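Local coordinates for putative lipoprotein (PDB 3JX8) that is of uncharacterised function but, as a predicted lipoprotein related to auto-transporter adhesin head domains, may act in cell adhesion or lipid binding, at residues Lys5-Asn10 with Tyr82-Thr87; Pro13-Ile18 with Ser46-Glu51. One frame throughout, in Å; residues are numbered along the deposited sequence.

Contact 1: Lys5-Asn10 with Tyr82-Thr87; sequences KRIDGN and YDLRPT
Arg85 and Arg6 meet guanidinium to guanidinium on one face of a two-stranded parallel beta sheet, formed by strands 6-8 and 83-85 at the end of the elongated fold that holds the N terminus. The two flat groups are stacked with centres 4.0 Å apart and planes turned by 25°, and NH1 of Arg85 sits over the centre of the Arg6 group, 3.4 Å from its CZ. The side chains reach this overlap from different directions. Arg6 runs out extended, with CG anti to the backbone N (chi1 174°), whereas Arg85 folds over at chi2 (-62°) and crosses it at about a right angle.

Each arginine is held by an aspartate two residues away on its own strand, which probably offsets the repulsion between the like charges. Arg6 turns its side edge to Asp8, with NE and NH2 both bonding to OD1, and this oxygen also rests against CB and CG of Arg85. Arg85 takes Asp83 one nitrogen to each oxygen: NE to OD1 from above the carboxylate plane, and NH2 to OD2 on its syn side.

Ile7 points to the other face. Its CG1 lies 3.9 Å from CD1 of Tyr82 and 4.0 Å from CD2 of Leu84, whose side chain runs alongside in the same direction. Tyr56 and Leu53 add to this apolar patch, and the Tyr82 hydroxyl is hydrogen-bonded to the backbone N of Lys74.

Between the two faces runs the parallel ladder, in which Asp83 and Arg85 give their N-H groups to the carbonyl oxygens of Lys5 and Ile7, and Ile7 gives its own to that of Asp83. The last rung is Gly9 N to Arg85 O, 2.8 Å, with the donor well above the carbonyl plane.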
loop_
_atom_site.group_PDB
_atom_site.type_symbol
_atom_site.label_atom_id
_atom_site.label_comp_id
_atom_site.label_asym_id
_atom_site.label_seq_id
_atom_site.Cartn_x
_atom_site.Cartn_y
_atom_site.Cartn_z
ATOM N N LYS A 5 14.774 -5.772 26.505
ATOM C CA LYS A 5 14.451 -5.065 25.244
ATOM C C LYS A 5 14.434 -3.530 25.326
ATOM O O LYS A 5 14.927 -2.866 24.411
ATOM C CB LYS A 5 13.128 -5.568 24.645
ATOM C CG LYS A 5 12.850 -5.067 23.211
ATOM C CD LYS A 5 11.808 -5.932 22.514
ATOM C CE LYS A 5 11.383 -5.337 21.189
ATOM N NZ LYS A 5 10.751 -6.340 20.280
ATOM N N ARG A 6 13.865 -2.967 26.393
ATOM C CA ARG A 6 13.766 -1.495 26.512
ATOM C C ARG A 6 14.921 -0.883 27.301
ATOM O O ARG A 6 15.198 -1.316 28.382
ATOM C CB ARG A 6 12.460 -1.105 27.169
ATOM C CG ARG A 6 12.324 0.371 27.453
ATOM C CD ARG A 6 11.066 0.670 28.220
ATOM N NE ARG A 6 11.085 1.995 28.815
ATOM C CZ ARG A 6 10.026 2.599 29.360
ATOM N NH1 ARG A 6 8.819 2.016 29.392
ATOM N NH2 ARG A 6 10.165 3.819 29.861
ATOM N N ILE A 7 15.586 0.128 26.763
ATOM C CA ILE A 7 16.706 0.758 27.470
ATOM C C ILE A 7 16.412 2.247 27.585
ATOM O O ILE A 7 16.243 2.933 26.587
ATOM C CB ILE A 7 18.071 0.565 26.762
ATOM C CG1 ILE A 7 18.252 -0.865 26.199
ATOM C CG2 ILE A 7 19.203 0.972 27.707
ATOM C CD1 ILE A 7 18.520 -1.961 27.229
ATOM N N ASP A 8 16.315 2.741 28.813
ATOM C CA ASP A 8 16.049 4.160 29.016
ATOM C C ASP A 8 17.342 4.938 29.057
ATOM O O ASP A 8 18.322 4.469 29.608
ATOM C CB ASP A 8 15.269 4.378 30.298
ATOM C CG ASP A 8 13.878 3.755 30.248
ATOM O OD1 ASP A 8 13.216 3.834 29.205
ATOM O OD2 ASP A 8 13.458 3.168 31.258
ATOM N N GLY A 9 17.326 6.126 28.465
ATOM C CA GLY A 9 18.460 7.038 28.532
ATOM C C GLY A 9 18.692 7.475 29.955
ATOM O O GLY A 9 17.753 7.790 30.660
ATOM N N ASN A 10 19.957 7.485 30.382
ATOM C CA ASN A 10 20.293 7.849 31.752
ATOM C C ASN A 10 20.275 9.355 31.995
ATOM O O ASN A 10 20.561 9.780 33.083
ATOM C CB ASN A 10 21.631 7.235 32.195
ATOM C CG ASN A 10 22.865 7.894 31.546
ATOM O OD1 ASN A 10 22.775 8.767 30.685
ATOM N ND2 ASN A 10 24.032 7.427 31.953
ATOM N N TYR A 82 16.775 -3.497 20.148
ATOM C CA TYR A 82 16.483 -2.777 21.380
ATOM C C TYR A 82 15.524 -1.627 21.136
ATOM O O TYR A 82 15.544 -0.985 20.101
ATOM C CB TYR A 82 17.745 -2.207 22.022
ATOM C CG TYR A 82 18.690 -3.255 22.485
ATOM C CD1 TYR A 82 18.499 -3.893 23.700
ATOM C CD2 TYR A 82 19.757 -3.644 21.695
ATOM C CE1 TYR A 82 19.356 -4.878 24.123
ATOM C CE2 TYR A 82 20.636 -4.627 22.117
ATOM C CZ TYR A 82 20.425 -5.238 23.333
ATOM O OH TYR A 82 21.282 -6.214 23.772
ATOM N N ASP A 83 14.712 -1.368 22.138
ATOM C CA ASP A 83 13.777 -0.260 22.180
ATOM C C ASP A 83 14.412 0.848 23.052
ATOM O O ASP A 83 14.380 0.804 24.283
ATOM C CB ASP A 83 12.500 -0.802 22.805
ATOM C CG ASP A 83 11.454 0.262 23.055
ATOM O OD1 ASP A 83 11.554 1.405 22.535
ATOM O OD2 ASP A 83 10.512 -0.092 23.793
ATOM N N LEU A 84 15.027 1.815 22.396
ATOM C CA LEU A 84 15.795 2.826 23.092
ATOM C C LEU A 84 14.864 3.996 23.424
ATOM O O LEU A 84 14.071 4.408 22.595
ATOM C CB LEU A 84 16.962 3.283 22.227
ATOM C CG LEU A 84 17.886 2.168 21.697
ATOM C CD1 LEU A 84 19.048 2.732 20.911
ATOM C CD2 LEU A 84 18.391 1.286 22.782
ATOM N N ARG A 85 14.953 4.503 24.651
ATOM C CA ARG A 85 14.185 5.670 25.045
ATOM C C ARG A 85 15.148 6.781 25.461
ATOM O O ARG A 85 15.415 6.945 26.656
ATOM C CB ARG A 85 13.237 5.330 26.205
ATOM C CG ARG A 85 12.320 4.156 25.957
ATOM C CD ARG A 85 11.398 4.374 24.812
ATOM N NE ARG A 85 10.528 3.212 24.647
ATOM C CZ ARG A 85 9.439 2.937 25.383
ATOM N NH1 ARG A 85 9.025 3.746 26.343
ATOM N NH2 ARG A 85 8.742 1.835 25.147
ATOM N N PRO A 86 15.682 7.527 24.486
ATOM C CA PRO A 86 16.586 8.620 24.815
ATOM C C PRO A 86 15.864 9.810 25.411
ATOM O O PRO A 86 14.678 9.976 25.185
ATOM C CB PRO A 86 17.207 8.995 23.460
ATOM C CG PRO A 86 16.298 8.498 22.464
ATOM C CD PRO A 86 15.615 7.309 23.033
ATOM N N THR A 87 16.582 10.607 26.201
ATOM C CA THR A 87 16.080 11.897 26.649
ATOM C C THR A 87 16.466 12.972 25.625
ATOM O O THR A 87 15.819 13.993 25.559
ATOM C CB THR A 87 16.566 12.257 28.063
ATOM O OG1 THR A 87 17.983 12.386 28.083
ATOM C CG2 THR A 87 16.148 11.182 29.062
#

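Contact 2: Pro13-Ile18 with Ser46-Glu51; sequences PETREI and SVTIDE
In Thr15 and Thr48 alike, OG1 stands anti to the carbonyl carbon (chi1 -64° and -58°), and this shared rotamer brings the two hydroxyls together across a non-hydrogen-bonded pair of an antiparallel ladder. Thr15 OG1 and Thr48 OG1 are 2.7 Å apart in a hydrogen bond that either could donate. The methyl CG2 of Thr15 lies 3.6 Å from OG of Ser46. Glu17 is on the same face, and its OE2 is hydrogen-bonded to the hydroxyl of Tyr44.

The two neighbouring hydrogen-bonded pairs close the backbone. Glu14 and Ile49 exchange N-H and C=O, as do Arg16 and Val47; CA of Thr48 adds a C-H contact to Glu14 O at 3.2 Å.

On the other face Glu14 rises extended, and Arg16 presents its side edge to the carboxylate, NE to OE2 at 3.0 Å and NH2 to OE1 at 3.1 Å. Both nitrogens come from above the carboxylate plane, so the flat groups do not share a plane. Glu14 OE1 also rests 3.6 Å from CB of Glu51, whose own carboxylate is turned almost perpendicular to that of Glu14 and bonds to Asn12 and Asn10. Phe54 receives Arg16 in a cation-pi contact and touches Val47 and Ile49. Farther along, CD1 of Ile18 packs on CG2 of Val47.

Strand 13-17 thus pairs with strand 44-50, which bonds through Ser46 and Thr48 to strand 89-95 as well. This antiparallel pairing lies at the end of an elongated, solenoid-like array of parallel strands, consistent with the Pec_lyase-like clan of the adhesin head domain. The charge of the Glu14 carboxylate is probably offset in part by Arg16 within its own strand, which would ease its approach to the like-charged Glu51.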
loop_
_atom_site.group_PDB
_atom_site.type_symbol
_atom_site.label_atom_id
_atom_site.label_comp_id
_atom_site.label_asym_id
_atom_site.label_seq_id
_atom_site.Cartn_x
_atom_site.Cartn_y
_atom_site.Cartn_z
ATOM N N PRO A 13 23.465 13.479 28.399
ATOM C CA PRO A 13 23.760 13.488 26.973
ATOM C C PRO A 13 25.235 13.615 26.639
ATOM O O PRO A 13 25.924 14.453 27.211
ATOM C CB PRO A 13 23.027 14.735 26.463
ATOM C CG PRO A 13 22.242 15.256 27.626
ATOM C CD PRO A 13 22.896 14.763 28.839
ATOM N N GLU A 14 25.677 12.814 25.675
ATOM C CA GLU A 14 27.045 12.833 25.182
ATOM C C GLU A 14 27.050 13.000 23.664
ATOM O O GLU A 14 26.274 12.367 22.970
ATOM C CB GLU A 14 27.807 11.538 25.561
ATOM C CG GLU A 14 29.175 11.410 24.903
ATOM C CD GLU A 14 30.004 10.197 25.328
ATOM O OE1 GLU A 14 29.557 9.358 26.170
ATOM O OE2 GLU A 14 31.142 10.104 24.787
ATOM N N THR A 15 27.958 13.840 23.174
ATOM C CA THR A 15 28.165 14.029 21.763
ATOM C C THR A 15 29.446 13.330 21.348
ATOM O O THR A 15 30.500 13.475 21.988
ATOM C CB THR A 15 28.265 15.502 21.433
ATOM O OG1 THR A 15 27.005 16.104 21.736
ATOM C CG2 THR A 15 28.619 15.724 19.989
ATOM N N ARG A 16 29.343 12.569 20.272
ATOM C CA ARG A 16 30.481 11.911 19.662
ATOM C C ARG A 16 30.535 12.227 18.191
ATOM O O ARG A 16 29.544 12.038 17.445
ATOM C CB ARG A 16 30.389 10.395 19.819
ATOM C CG ARG A 16 30.574 9.930 21.212
ATOM C CD ARG A 16 30.565 8.429 21.313
ATOM N NE ARG A 16 30.446 8.116 22.715
ATOM C CZ ARG A 16 30.344 6.909 23.259
ATOM N NH1 ARG A 16 30.375 5.802 22.543
ATOM N NH2 ARG A 16 30.239 6.833 24.583
ATOM N N GLU A 17 31.702 12.704 17.775
ATOM C CA GLU A 17 32.000 12.813 16.364
ATOM C C GLU A 17 32.549 11.486 15.920
ATOM O O GLU A 17 33.503 10.996 16.494
ATOM C CB GLU A 17 32.969 13.949 16.096
ATOM C CG GLU A 17 32.316 15.309 16.345
ATOM C CD GLU A 17 33.234 16.491 16.003
ATOM O OE1 GLU A 17 34.448 16.258 15.780
ATOM O OE2 GLU A 17 32.735 17.645 15.946
ATOM N N ILE A 18 31.950 10.895 14.898
ATOM C CA ILE A 18 32.321 9.558 14.449
ATOM C C ILE A 18 32.991 9.639 13.085
ATOM O O ILE A 18 32.459 10.235 12.142
ATOM C CB ILE A 18 31.094 8.644 14.412
ATOM C CG1 ILE A 18 30.462 8.598 15.810
ATOM C CG2 ILE A 18 31.491 7.244 13.975
ATOM C CD1 ILE A 18 29.020 8.204 15.834
ATOM N N SER A 46 28.166 13.403 13.458
ATOM C CA SER A 46 28.098 13.643 14.880
ATOM C C SER A 46 26.762 13.129 15.427
ATOM O O SER A 46 25.725 13.365 14.826
ATOM C CB SER A 46 28.223 15.150 15.128
ATOM O OG SER A 46 27.838 15.479 16.448
ATOM N N VAL A 47 26.803 12.466 16.580
ATOM C CA VAL A 47 25.615 11.910 17.238
ATOM C C VAL A 47 25.631 12.324 18.712
ATOM O O VAL A 47 26.656 12.174 19.401
ATOM C CB VAL A 47 25.588 10.366 17.175
ATOM C CG1 VAL A 47 24.368 9.812 17.945
ATOM C CG2 VAL A 47 25.618 9.869 15.731
ATOM N N THR A 48 24.496 12.833 19.183
ATOM C CA THR A 48 24.293 13.182 20.569
ATOM C C THR A 48 23.151 12.323 21.118
ATOM O O THR A 48 22.021 12.360 20.612
ATOM C CB THR A 48 23.938 14.654 20.707
ATOM O OG1 THR A 48 24.982 15.452 20.132
ATOM C CG2 THR A 48 23.721 15.045 22.194
ATOM N N ILE A 49 23.436 11.553 22.160
ATOM C CA ILE A 49 22.413 10.718 22.797
ATOM C C ILE A 49 22.845 10.482 24.248
ATOM O O ILE A 49 24.040 10.672 24.589
ATOM C CB ILE A 49 22.219 9.374 21.989
ATOM C CG1 ILE A 49 20.867 8.715 22.318
ATOM C CG2 ILE A 49 23.398 8.388 22.193
ATOM C CD1 ILE A 49 20.448 7.638 21.313
ATOM N N ASP A 50 21.911 10.084 25.106
ATOM C CA ASP A 50 22.265 9.683 26.453
ATOM C C ASP A 50 23.468 8.729 26.379
ATOM O O ASP A 50 23.484 7.788 25.579
ATOM C CB ASP A 50 21.094 9.007 27.176
ATOM C CG ASP A 50 19.832 9.877 27.197
ATOM O OD1 ASP A 50 19.261 10.080 26.115
ATOM O OD2 ASP A 50 19.397 10.343 28.280
ATOM N N GLU A 51 24.471 8.985 27.220
ATOM C CA GLU A 51 25.757 8.305 27.127
ATOM C C GLU A 51 25.601 6.783 27.158
ATOM O O GLU A 51 26.343 6.053 26.491
ATOM C CB GLU A 51 26.710 8.761 28.232
ATOM C CG GLU A 51 26.253 8.392 29.631
ATOM C CD GLU A 51 27.048 9.067 30.751
ATOM O OE1 GLU A 51 28.203 9.538 30.537
ATOM O OE2 GLU A 51 26.500 9.064 31.869
#

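From the N terminus the chain first lays down strand 6-8, which pairs with strand 83-85; 71 residues separate Lys5-Asn10 from Tyr82-Thr87, and contact 1 closes this long loop. Strand 13-17 follows shortly and pairs with strand 44-50, so contact 2 closes a shorter loop lying wholly within the first. Their centres are 15 Å apart, and they touch where the segments end: Thr87 OG1 probably bonds to Asp50 OD2, and Asn10 ND2 to Glu51 OE2, while Pro86 packs on Asp50. Together they join the small parallel sheet to the antiparallel run 13-17, 44-50 and 89-95, at the N-terminal end of the elongated stack of parallel strands.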